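Local structure of ribonucleoside-diphosphate reductase subunit beta (Clostridium botulinum, 6ZJK) at residues Val276-Thr287 with Asp296-Ser307. The protein forms the diiron R2 subunit of a ribonucleotide reductase, the enzyme that reduces ribonucleoside diphosphates to deoxyribonucleoside diphosphates. Sequence-based numbering, arbitrary orientation.
Sequences VEHEIQWGQYVT and DELIERYIKYLS
Asp296 O accepts two hydrogen bonds. One comes from Gln284 NE2 across the contact at 2.9 Å, the other from Glu300 N in its own helix, and they reach the carbonyl from opposite faces. The oxygen lies in the Gln284 amide plane, but NE2 sits 37° out of the carbonyl plane. Gln284 CG also lies 3.6 Å from Asp296 CG. A water bridges Thr287 OG1 and Asp296 OD2. Thr287 OG1 in turn donates to Gly283 O. Ile299 CD1 meets Thr287 OG1 tip to tip at 3.7 Å. Ile280 is a knob in a hole formed by Ile299, Glu300, Ile303 and Lys304. Its CG1 is anti to the carbonyl carbon (chi1 -68°), which carries the chain end toward the other helix, 3.7 Å from Ile303 CB. The Lys304 NZ to Glu300 OE2 salt bridge ties together two residues of that hole. Val276 ends the row, with CG2 3.6 Å from Ser307 CB. Glu279 turns its carboxylate to Arg173 and Ser210, and Ile303 also touches Ser210, so helix 190-220 packs against both partners. The arrangement is a helical hairpin: segments 276-287 and 296-307 run roughly antiparallel (151°) on helices 262-287 and 296-313, which a short loop joins, within the all-helical R2 fold.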
ATOM      1  N   VAL A 276      -2.983  28.240   2.199  1.00 40.59           N
ATOM      2  CA  VAL A 276      -2.413  29.169   1.264  1.00 46.38           C
ATOM      3  C   VAL A 276      -1.515  30.177   1.989  1.00 47.30           C
ATOM      4  O   VAL A 276      -0.464  30.440   1.567  1.00 43.22           O
ATOM      5  CB  VAL A 276      -3.487  29.916   0.457  1.00 46.93           C
ATOM      6  CG1 VAL A 276      -2.878  30.890  -0.484  1.00 40.12           C
ATOM      7  CG2 VAL A 276      -4.358  28.957  -0.322  1.00 46.96           C
ATOM      8  N   GLU A 277      -1.957  30.696   3.097  1.00 46.84           N
ATOM      9  CA  GLU A 277      -1.202  31.670   3.835  1.00 49.66           C
ATOM     10  C   GLU A 277       0.090  31.071   4.365  1.00 51.60           C
ATOM     11  O   GLU A 277       1.117  31.624   4.206  1.00 45.05           O
ATOM     12  CB  GLU A 277      -2.065  32.295   4.907  1.00 55.57           C
ATOM     13  CG  GLU A 277      -2.879  33.484   4.412  1.00 55.56           C
ATOM     14  CD  GLU A 277      -4.006  33.865   5.345  1.00 65.50           C
ATOM     15  OE1 GLU A 277      -3.860  33.671   6.544  1.00 67.05           O
ATOM     16  OE2 GLU A 277      -5.057  34.335   4.877  1.00 62.11           O
ATOM     17  N   HIS A 278       0.006  29.904   4.952  1.00 55.19           N
ATOM     18  CA  HIS A 278       1.159  29.195   5.418  1.00 50.55           C
ATOM     19  C   HIS A 278       2.161  28.899   4.314  1.00 50.45           C
ATOM     20  O   HIS A 278       3.290  29.151   4.472  1.00 49.07           O
ATOM     21  CB  HIS A 278       0.772  27.878   6.036  1.00 48.84           C
ATOM     22  CG  HIS A 278       0.047  27.987   7.321  1.00 53.22           C
ATOM     23  ND1 HIS A 278      -0.433  26.895   7.985  1.00 50.78           N
ATOM     24  CD2 HIS A 278      -0.296  29.051   8.067  1.00 54.14           C
ATOM     25  CE1 HIS A 278      -1.035  27.274   9.085  1.00 53.61           C
ATOM     26  NE2 HIS A 278      -0.964  28.580   9.161  1.00 55.08           N
ATOM     27  N   GLU A 279       1.735  28.391   3.185  1.00 46.91           N
ATOM     28  CA  GLU A 279       2.626  27.992   2.101  1.00 45.99           C
ATOM     29  C   GLU A 279       3.334  29.195   1.477  1.00 44.01           C
ATOM     30  O   GLU A 279       4.501  29.101   1.085  1.00 43.49           O
ATOM     31  CB  GLU A 279       1.837  27.190   1.064  1.00 36.08           C
ATOM     32  CG  GLU A 279       2.681  26.530   0.020  1.00 43.17           C
ATOM     33  CD  GLU A 279       3.755  25.602   0.623  1.00 42.09           C
ATOM     34  OE1 GLU A 279       3.489  24.883   1.618  1.00 43.94           O
ATOM     35  OE2 GLU A 279       4.896  25.641   0.127  1.00 42.42           O
ATOM     36  N   ILE A 280       2.642  30.325   1.355  1.00 49.56           N
ATOM     37  CA  ILE A 280       3.281  31.535   0.835  1.00 44.47           C
ATOM     38  C   ILE A 280       4.376  32.005   1.787  1.00 43.63           C
ATOM     39  O   ILE A 280       5.504  32.319   1.378  1.00 39.80           O
ATOM     40  CB  ILE A 280       2.230  32.634   0.618  1.00 44.85           C
ATOM     41  CG1 ILE A 280       1.280  32.268  -0.523  1.00 43.61           C
ATOM     42  CG2 ILE A 280       2.906  33.962   0.315  1.00 40.33           C
ATOM     43  CD1 ILE A 280       0.145  33.287  -0.723  1.00 45.16           C
ATOM     44  N   GLN A 281       4.036  32.089   3.072  1.00 42.73           N
ATOM     45  CA  GLN A 281       5.047  32.544   4.021  1.00 48.80           C
ATOM     46  C   GLN A 281       6.226  31.575   4.107  1.00 48.44           C
ATOM     47  O   GLN A 281       7.384  31.999   4.095  1.00 42.52           O
ATOM     48  CB  GLN A 281       4.382  32.675   5.379  1.00 53.55           C
ATOM     49  CG  GLN A 281       4.905  33.757   6.245  1.00 64.69           C
ATOM     50  CD  GLN A 281       4.233  33.728   7.595  1.00 80.79           C
ATOM     51  OE1 GLN A 281       4.076  34.776   8.252  1.00 90.24           O
ATOM     52  NE2 GLN A 281       3.784  32.554   7.999  1.00 79.99           N
ATOM     53  N   TRP A 282       6.017  30.259   3.962  1.00 42.51           N
ATOM     54  CA  TRP A 282       7.103  29.283   3.936  1.00 41.05           C
ATOM     55  C   TRP A 282       7.936  29.436   2.672  1.00 42.33           C
ATOM     56  O   TRP A 282       9.170  29.421   2.733  1.00 44.84           O
ATOM     57  CB  TRP A 282       6.519  27.864   4.032  1.00 44.70           C
ATOM     58  CG  TRP A 282       7.470  26.735   3.682  1.00 44.27           C
ATOM     59  CD1 TRP A 282       7.499  26.022   2.519  1.00 42.25           C
ATOM     60  CD2 TRP A 282       8.500  26.171   4.517  1.00 43.19           C
ATOM     61  NE1 TRP A 282       8.482  25.059   2.570  1.00 42.35           N
ATOM     62  CE2 TRP A 282       9.111  25.130   3.784  1.00 41.15           C
ATOM     63  CE3 TRP A 282       8.966  26.448   5.806  1.00 42.57           C
ATOM     64  CZ2 TRP A 282      10.170  24.370   4.297  1.00 45.66           C
ATOM     65  CZ3 TRP A 282      10.025  25.691   6.318  1.00 48.64           C
ATOM     66  CH2 TRP A 282      10.611  24.665   5.563  1.00 44.23           C
ATOM     67  N   GLY A 283       7.272  29.596   1.520  1.00 41.08           N
ATOM     68  CA  GLY A 283       7.989  29.760   0.265  1.00 39.89           C
ATOM     69  C   GLY A 283       8.875  30.993   0.246  1.00 46.14           C
ATOM     70  O   GLY A 283      10.007  30.945  -0.240  1.00 43.32           O
ATOM     71  N   GLN A 284       8.405  32.033   0.870  1.00 42.68           N
ATOM     72  CA  GLN A 284       9.127  33.244   0.930  1.00 46.47           C
ATOM     73  C   GLN A 284      10.302  33.097   1.905  1.00 45.08           C
ATOM     74  O   GLN A 284      11.346  33.568   1.676  1.00 43.08           O
ATOM     75  CB  GLN A 284       8.167  34.380   1.334  1.00 47.16           C
ATOM     76  CG  GLN A 284       7.266  34.882   0.208  1.00 44.86           C
ATOM     77  CD  GLN A 284       6.157  35.767   0.659  1.00 50.79           C
ATOM     78  OE1 GLN A 284       5.838  35.820   1.801  1.00 49.43           O
ATOM     79  NE2 GLN A 284       5.575  36.460  -0.250  1.00 47.75           N
ATOM     80  N   TYR A 285      10.089  32.366   2.963  1.00 42.12           N
ATOM     81  CA  TYR A 285      11.093  32.234   4.018  1.00 45.37           C
ATOM     82  C   TYR A 285      12.323  31.458   3.545  1.00 48.00           C
ATOM     83  O   TYR A 285      13.463  31.864   3.819  1.00 41.94           O
ATOM     84  CB  TYR A 285      10.454  31.569   5.241  1.00 48.48           C
ATOM     85  CG  TYR A 285      11.452  31.074   6.266  1.00 49.84           C
ATOM     86  CD1 TYR A 285      12.220  31.971   7.009  1.00 52.80           C
ATOM     87  CD2 TYR A 285      11.613  29.708   6.505  1.00 49.88           C
ATOM     88  CE1 TYR A 285      13.134  31.527   7.953  1.00 54.60           C
ATOM     89  CE2 TYR A 285      12.528  29.246   7.462  1.00 54.18           C
ATOM     90  CZ  TYR A 285      13.284  30.161   8.176  1.00 60.94           C
ATOM     91  OH  TYR A 285      14.196  29.717   9.118  1.00 57.83           O
ATOM     92  N   VAL A 286      12.109  30.351   2.818  1.00 43.47           N
ATOM     93  CA  VAL A 286      13.223  29.501   2.401  1.00 46.25           C
ATOM     94  C   VAL A 286      13.933  30.065   1.175  1.00 42.87           C
ATOM     95  O   VAL A 286      15.136  29.836   1.005  1.00 44.02           O
ATOM     96  CB  VAL A 286      12.763  28.047   2.146  1.00 39.85           C
ATOM     97  CG1 VAL A 286      12.157  27.443   3.401  1.00 41.91           C
ATOM     98  CG2 VAL A 286      11.801  27.974   1.000  1.00 39.63           C
ATOM     99  N   THR A 287      13.233  30.797   0.334  1.00 36.98           N
ATOM    100  CA  THR A 287      13.898  31.346  -0.810  1.00 38.18           C
ATOM    101  C   THR A 287      14.675  32.613  -0.455  1.00 42.39           C
ATOM    102  O   THR A 287      15.668  32.852  -1.025  1.00 39.28           O
ATOM    103  CB  THR A 287      12.965  31.618  -1.985  1.00 43.60           C
ATOM    104  OG1 THR A 287      11.815  32.296  -1.534  1.00 38.88           O
ATOM    105  CG2 THR A 287      12.541  30.343  -2.610  1.00 45.43           C
ATOM    106  N   ASP A 296       9.170  37.157  -3.975  1.00 43.69           N
ATOM    107  CA  ASP A 296       8.054  37.056  -3.079  1.00 48.46           C
ATOM    108  C   ASP A 296       6.637  37.234  -3.644  1.00 52.05           C
ATOM    109  O   ASP A 296       5.733  36.636  -3.156  1.00 46.87           O
ATOM    110  CB  ASP A 296       8.243  37.984  -1.916  1.00 51.27           C
ATOM    111  CG  ASP A 296       9.353  37.574  -1.040  1.00 57.38           C
ATOM    112  OD1 ASP A 296       9.562  38.173  -0.002  1.00 61.34           O
ATOM    113  OD2 ASP A 296      10.011  36.624  -1.365  1.00 54.27           O
ATOM    114  N   GLU A 297       6.488  38.083  -4.640  1.00 47.43           N
ATOM    115  CA  GLU A 297       5.192  38.356  -5.193  1.00 49.44           C
ATOM    116  C   GLU A 297       4.798  37.307  -6.172  1.00 48.34           C
ATOM    117  O   GLU A 297       3.701  36.918  -6.221  1.00 46.18           O
ATOM    118  CB  GLU A 297       5.182  39.709  -5.904  1.00 49.83           C
ATOM    119  CG  GLU A 297       3.791  40.176  -6.268  1.00 57.55           C
ATOM    120  CD  GLU A 297       3.706  41.315  -7.292  1.00 72.22           C
ATOM    121  OE1 GLU A 297       2.590  41.560  -7.733  1.00 68.07           O
ATOM    122  OE2 GLU A 297       4.699  41.963  -7.659  1.00 73.48           O
ATOM    123  N   LEU A 298       5.739  36.772  -6.907  1.00 48.19           N
ATOM    124  CA  LEU A 298       5.482  35.701  -7.806  1.00 49.44           C
ATOM    125  C   LEU A 298       5.100  34.418  -7.088  1.00 47.99           C
ATOM    126  O   LEU A 298       4.331  33.678  -7.568  1.00 47.70           O
ATOM    127  CB  LEU A 298       6.636  35.515  -8.701  1.00 45.42           C
ATOM    128  CG  LEU A 298       6.496  34.404  -9.650  1.00 54.06           C
ATOM    129  CD1 LEU A 298       5.410  34.696 -10.630  1.00 51.30           C
ATOM    130  CD2 LEU A 298       7.790  34.247 -10.362  1.00 48.95           C
ATOM    131  N   ILE A 299       5.622  34.201  -5.910  1.00 46.57           N
ATOM    132  CA  ILE A 299       5.290  33.079  -5.116  1.00 45.92           C
ATOM    133  C   ILE A 299       3.893  33.282  -4.562  1.00 49.15           C
ATOM    134  O   ILE A 299       3.150  32.370  -4.460  1.00 43.69           O
ATOM    135  CB  ILE A 299       6.328  32.903  -3.985  1.00 48.39           C
ATOM    136  CG1 ILE A 299       7.649  32.419  -4.535  1.00 46.91           C
ATOM    137  CG2 ILE A 299       5.897  31.902  -2.986  1.00 40.09           C
ATOM    138  CD1 ILE A 299       8.731  32.396  -3.515  1.00 47.28           C
ATOM    139  N   GLU A 300       3.569  34.493  -4.180  1.00 45.06           N
ATOM    140  CA  GLU A 300       2.261  34.837  -3.664  1.00 45.46           C
ATOM    141  C   GLU A 300       1.207  34.594  -4.692  1.00 43.70           C
ATOM    142  O   GLU A 300       0.256  33.956  -4.458  1.00 45.58           O
ATOM    143  CB  GLU A 300       2.221  36.308  -3.318  1.00 46.91           C
ATOM    144  CG  GLU A 300       1.080  36.736  -2.433  1.00 53.79           C
ATOM    145  CD  GLU A 300       0.663  38.211  -2.596  1.00 60.37           C
ATOM    146  OE1 GLU A 300       1.371  38.970  -3.240  1.00 58.89           O
ATOM    147  OE2 GLU A 300      -0.380  38.619  -2.059  1.00 55.70           O
ATOM    148  N   ARG A 301       1.432  35.103  -5.858  1.00 46.12           N
ATOM    149  CA  ARG A 301       0.469  34.981  -6.945  1.00 48.56           C
ATOM    150  C   ARG A 301       0.322  33.534  -7.412  1.00 44.05           C
ATOM    151  O   ARG A 301      -0.788  33.089  -7.726  1.00 45.57           O
ATOM    152  CB  ARG A 301       0.891  35.907  -8.093  1.00 48.75           C
ATOM    153  CG  ARG A 301       0.801  37.424  -7.768  1.00 55.23           C
ATOM    154  CD  ARG A 301       1.123  38.311  -8.997  1.00 56.25           C
ATOM    155  NE  ARG A 301       0.422  37.815 -10.178  1.00 63.81           N
ATOM    156  CZ  ARG A 301      -0.756  38.234 -10.630  1.00 75.90           C
ATOM    157  NH1 ARG A 301      -1.413  39.227 -10.029  1.00 70.43           N
ATOM    158  NH2 ARG A 301      -1.274  37.648 -11.710  1.00 77.96           N
ATOM    159  N   TYR A 302       1.409  32.763  -7.424  1.00 41.81           N
ATOM    160  CA  TYR A 302       1.303  31.395  -7.927  1.00 41.44           C
ATOM    161  C   TYR A 302       0.460  30.534  -6.994  1.00 39.82           C
ATOM    162  O   TYR A 302      -0.460  29.842  -7.444  1.00 43.31           O
ATOM    163  CB  TYR A 302       2.688  30.781  -8.132  1.00 42.55           C
ATOM    164  CG  TYR A 302       2.664  29.377  -8.700  1.00 49.23           C
ATOM    165  CD1 TYR A 302       1.887  29.058  -9.814  1.00 46.62           C
ATOM    166  CD2 TYR A 302       3.440  28.362  -8.128  1.00 47.30           C
ATOM    167  CE1 TYR A 302       1.873  27.767 -10.329  1.00 44.84           C
ATOM    168  CE2 TYR A 302       3.428  27.073  -8.636  1.00 46.33           C
ATOM    169  CZ  TYR A 302       2.646  26.781  -9.732  1.00 46.71           C
ATOM    170  OH  TYR A 302       2.652  25.495 -10.224  1.00 42.01           O
ATOM    171  N   ILE A 303       0.726  30.601  -5.689  1.00 40.23           N
ATOM    172  CA  ILE A 303      -0.015  29.780  -4.739  1.00 38.87           C
ATOM    173  C   ILE A 303      -1.499  30.137  -4.757  1.00 44.05           C
ATOM    174  O   ILE A 303      -2.361  29.249  -4.758  1.00 41.13           O
ATOM    175  CB  ILE A 303       0.577  29.924  -3.323  1.00 40.08           C
ATOM    176  CG1 ILE A 303       2.082  29.594  -3.314  1.00 43.58           C
ATOM    177  CG2 ILE A 303      -0.162  29.020  -2.351  1.00 41.46           C
ATOM    178  CD1 ILE A 303       2.405  28.254  -3.899  1.00 44.24           C
ATOM    179  N   LYS A 304      -1.821  31.439  -4.797  1.00 41.72           N
ATOM    180  CA  LYS A 304      -3.217  31.859  -4.811  1.00 42.08           C
ATOM    181  C   LYS A 304      -3.918  31.372  -6.070  1.00 39.77           C
ATOM    182  O   LYS A 304      -5.080  30.955  -6.017  1.00 38.67           O
ATOM    183  CB  LYS A 304      -3.325  33.388  -4.675  1.00 39.71           C
ATOM    184  CG  LYS A 304      -3.041  33.897  -3.267  1.00 42.41           C
ATOM    185  CD  LYS A 304      -3.214  35.421  -3.105  1.00 45.12           C
ATOM    186  CE  LYS A 304      -2.830  35.873  -1.683  1.00 44.46           C
ATOM    187  NZ  LYS A 304      -2.857  37.367  -1.474  1.00 50.77           N
ATOM    188  N   TYR A 305      -3.237  31.455  -7.217  1.00 38.96           N
ATOM    189  CA  TYR A 305      -3.806  30.962  -8.469  1.00 42.30           C
ATOM    190  C   TYR A 305      -4.124  29.473  -8.375  1.00 43.21           C
ATOM    191  O   TYR A 305      -5.151  29.012  -8.884  1.00 41.01           O
ATOM    192  CB  TYR A 305      -2.839  31.236  -9.626  1.00 37.74           C
ATOM    193  CG  TYR A 305      -3.178  30.518 -10.922  1.00 47.88           C
ATOM    194  CD1 TYR A 305      -4.115  31.031 -11.817  1.00 48.39           C
ATOM    195  CD2 TYR A 305      -2.556  29.319 -11.244  1.00 46.19           C
ATOM    196  CE1 TYR A 305      -4.410  30.365 -12.998  1.00 52.22           C
ATOM    197  CE2 TYR A 305      -2.842  28.645 -12.415  1.00 50.48           C
ATOM    198  CZ  TYR A 305      -3.770  29.163 -13.286  1.00 52.99           C
ATOM    199  OH  TYR A 305      -4.047  28.469 -14.450  1.00 55.35           O
ATOM    200  N   LEU A 306      -3.233  28.702  -7.761  1.00 39.41           N
ATOM    201  CA  LEU A 306      -3.477  27.271  -7.616  1.00 43.17           C
ATOM    202  C   LEU A 306      -4.702  26.998  -6.754  1.00 37.27           C
ATOM    203  O   LEU A 306      -5.495  26.103  -7.065  1.00 35.82           O
ATOM    204  CB  LEU A 306      -2.241  26.581  -7.018  1.00 36.06           C
ATOM    205  CG  LEU A 306      -1.051  26.415  -7.963  1.00 41.37           C
ATOM    206  CD1 LEU A 306       0.152  25.734  -7.264  1.00 45.00           C
ATOM    207  CD2 LEU A 306      -1.447  25.640  -9.197  1.00 42.98           C
ATOM    208  N   SER A 307      -4.879  27.759  -5.668  1.00 36.06           N
ATOM    209  CA  SER A 307      -6.018  27.493  -4.798  1.00 41.22           C
ATOM    210  C   SER A 307      -7.341  27.753  -5.511  1.00 43.51           C
ATOM    211  O   SER A 307      -8.325  27.053  -5.247  1.00 43.51           O
ATOM    212  CB  SER A 307      -5.922  28.300  -3.503  1.00 38.35           C
ATOM    213  OG  SER A 307      -6.243  29.653  -3.702  1.00 41.61           O
TER
HETATM  214  O   HOH W   1      12.115  35.010  -2.837  1.00 48.75           O